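Long-range contact in GntR family transcriptional regulator (Streptococcus agalactiae, PDB 7B5U), which binds the second messenger c-di-AMP through its RCK_C domain and probably acts as a DNA-binding transcription factor of the GntR family: residues Pro5-Val10 and Gly56-Phe61. Residues are numbered along the deposited sequence; the frame is centred on the assembly and turned at random.
Sequences PYEIIV and GDHIFF
Glu-7 and His-58 meet on one face of the four-stranded antiparallel sheet of the RCK_C domain, where strand 6-9, outermost within the chain, pairs with strand 58-62. The imidazole ND1 donates to Glu-7 OE1 over 2.6 Å in a nearly straight bond (172°) that lies in the ring plane and uses the anti lone pair of the carboxylate oxygen. Such a short bond to a carboxylate would be expected to favour a protonated imidazole. With CG anti to the backbone N (chi1 -178°) and the chain extended beyond it, Glu-7 runs alongside Phe-60, laying CG over the face of that ring, 4.0 Å from its centroid. Leu-3 of the second subunit also packs on Phe-60.

Backbone polar groups are satisfied in alternating pairs. Tyr-6 and Phe-61 exchange two bonds, as do Ile-8 and Ile-59, whose Ile-59 N to Ile-8 O bond measures 2.8 Å. Beyond these, Val-10 N donates to Asp-57 O at 3.0 Å, and Gly-56 N reaches Val-10 O from above the carbonyl plane, so backbone bonding carries on past the last bridged pair, Ile-9 with His-58. The carboxylate of Asp-57 is satisfied outside the strand pair, OD1 by His-39 ND1 and OD2 by Glu-54 N.

Across the sheet, Tyr-6, Ile-8, Ile-59 and Phe-61 face helix 65-74. Tyr-6 CB sits over the Phe-61 ring, 3.5 Å from CZ, while Ile-8 CG2 meets the same ring at its edge. Ile-59 also touches Ile-34, a c-di-AMP-binding residue, so a chain of apolar contacts runs from Ile-8 through Ile-59 to this pocket residue. Back on the Glu-7 face, the imidazole that Glu-7 grips at its edge is covered on one face by Ile-9, whose CG1 lies 3.6 Å from the His-58 ring centroid, 10° off the ring normal.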
loop_
_atom_site.group_PDB
_atom_site.type_symbol
_atom_site.label_atom_id
_atom_site.label_comp_id
_atom_site.label_asym_id
_atom_site.label_seq_id
_atom_site.Cartn_x
_atom_site.Cartn_y
_atom_site.Cartn_z
ATOM N N PRO A 5 -0.561 7.442 -7.430
ATOM C CA PRO A 5 0.713 7.165 -6.759
ATOM C C PRO A 5 1.789 8.168 -7.134
ATOM O O PRO A 5 1.849 8.671 -8.260
ATOM C CB PRO A 5 1.091 5.763 -7.261
ATOM C CG PRO A 5 -0.157 5.200 -7.843
ATOM C CD PRO A 5 -0.944 6.364 -8.355
ATOM N N TYR A 6 2.635 8.466 -6.161
ATOM C CA TYR A 6 3.923 9.076 -6.428
ATOM C C TYR A 6 4.875 8.024 -6.992
ATOM O O TYR A 6 4.734 6.821 -6.737
ATOM C CB TYR A 6 4.522 9.604 -5.129
ATOM C CG TYR A 6 3.758 10.749 -4.536
ATOM C CD1 TYR A 6 2.765 10.528 -3.596
ATOM C CD2 TYR A 6 4.017 12.054 -4.924
ATOM C CE1 TYR A 6 2.049 11.575 -3.055
ATOM C CE2 TYR A 6 3.309 13.112 -4.387
ATOM C CZ TYR A 6 2.327 12.864 -3.453
ATOM O OH TYR A 6 1.606 13.903 -2.908
ATOM N N GLU A 7 5.873 8.494 -7.746
ATOM C CA GLU A 7 6.893 7.633 -8.333
ATOM C C GLU A 7 8.252 8.198 -7.958
ATOM O O GLU A 7 8.511 9.384 -8.191
ATOM C CB GLU A 7 6.751 7.598 -9.863
ATOM C CG GLU A 7 7.753 6.683 -10.561
ATOM C CD GLU A 7 7.599 6.659 -12.075
ATOM O OE1 GLU A 7 8.386 5.949 -12.739
ATOM O OE2 GLU A 7 6.697 7.342 -12.610
ATOM N N ILE A 8 9.113 7.374 -7.366
ATOM C CA ILE A 8 10.502 7.759 -7.141
ATOM C C ILE A 8 11.422 6.709 -7.742
ATOM O O ILE A 8 11.139 5.507 -7.691
ATOM C CB ILE A 8 10.845 8.003 -5.655
ATOM C CG1 ILE A 8 10.622 6.745 -4.813
ATOM C CG2 ILE A 8 10.085 9.202 -5.109
ATOM C CD1 ILE A 8 11.168 6.875 -3.400
ATOM N N ILE A 9 12.524 7.171 -8.324
ATOM C CA ILE A 9 13.572 6.299 -8.841
ATOM C C ILE A 9 14.692 6.286 -7.807
ATOM O O ILE A 9 15.303 7.327 -7.535
ATOM C CB ILE A 9 14.097 6.794 -10.201
ATOM C CG1 ILE A 9 12.966 6.897 -11.233
ATOM C CG2 ILE A 9 15.224 5.874 -10.680
ATOM C CD1 ILE A 9 13.370 7.631 -12.504
ATOM N N VAL A 10 14.956 5.124 -7.213
ATOM C CA VAL A 10 15.954 5.030 -6.149
ATOM C C VAL A 10 17.343 4.838 -6.749
ATOM O O VAL A 10 17.954 3.762 -6.671
ATOM C CB VAL A 10 15.560 4.006 -5.060
ATOM C CG1 VAL A 10 14.345 4.512 -4.298
ATOM C CG2 VAL A 10 15.268 2.614 -5.648
ATOM N N GLY A 56 18.056 1.763 -8.690
ATOM C CA GLY A 56 17.491 2.017 -9.995
ATOM C C GLY A 56 16.032 1.650 -10.134
ATOM O O GLY A 56 15.403 2.031 -11.134
ATOM N N ASP A 57 15.466 0.934 -9.170
ATOM C CA ASP A 57 14.056 0.590 -9.254
ATOM C C ASP A 57 13.189 1.844 -9.147
ATOM O O ASP A 57 13.590 2.869 -8.589
ATOM C CB ASP A 57 13.674 -0.350 -8.111
ATOM C CG ASP A 57 14.222 -1.752 -8.282
ATOM O OD1 ASP A 57 14.828 -2.054 -9.330
ATOM O OD2 ASP A 57 14.022 -2.574 -7.358
ATOM N N HIS A 58 11.971 1.749 -9.682
ATOM C CA HIS A 58 10.962 2.781 -9.478
ATOM C C HIS A 58 9.987 2.283 -8.423
ATOM O O HIS A 58 9.450 1.172 -8.539
ATOM C CB HIS A 58 10.192 3.084 -10.763
ATOM C CG HIS A 58 11.039 3.559 -11.902
ATOM N ND1 HIS A 58 10.607 4.538 -12.771
ATOM C CD2 HIS A 58 12.271 3.192 -12.330
ATOM C CE1 HIS A 58 11.537 4.756 -13.683
ATOM N NE2 HIS A 58 12.560 3.955 -13.436
ATOM N N ILE A 59 9.764 3.092 -7.390
ATOM C CA ILE A 59 8.812 2.782 -6.328
ATOM C C ILE A 59 7.589 3.665 -6.535
ATOM O O ILE A 59 7.704 4.896 -6.590
ATOM C CB ILE A 59 9.399 3.032 -4.930
ATOM C CG1 ILE A 59 10.750 2.345 -4.726
ATOM C CG2 ILE A 59 8.384 2.648 -3.841
ATOM C CD1 ILE A 59 11.333 2.631 -3.360
ATOM N N PHE A 60 6.422 3.036 -6.634
ATOM C CA PHE A 60 5.141 3.726 -6.748
ATOM C C PHE A 60 4.425 3.594 -5.410
ATOM O O PHE A 60 4.286 2.483 -4.899
ATOM C CB PHE A 60 4.300 3.087 -7.862
ATOM C CG PHE A 60 4.902 3.250 -9.234
ATOM C CD1 PHE A 60 5.884 2.380 -9.684
ATOM C CD2 PHE A 60 4.491 4.275 -10.071
ATOM C CE1 PHE A 60 6.457 2.545 -10.941
ATOM C CE2 PHE A 60 5.061 4.434 -11.332
ATOM C CZ PHE A 60 6.039 3.565 -11.764
ATOM N N PHE A 61 3.970 4.708 -4.840
ATOM C CA PHE A 61 3.398 4.670 -3.499
ATOM C C PHE A 61 2.334 5.749 -3.346
ATOM O O PHE A 61 2.380 6.786 -4.016
ATOM C CB PHE A 61 4.471 4.832 -2.412
ATOM C CG PHE A 61 5.216 6.137 -2.478
ATOM C CD1 PHE A 61 4.804 7.222 -1.731
ATOM C CD2 PHE A 61 6.354 6.267 -3.270
ATOM C CE1 PHE A 61 5.496 8.433 -1.788
ATOM C CE2 PHE A 61 7.040 7.469 -3.327
ATOM C CZ PHE A 61 6.623 8.544 -2.580
#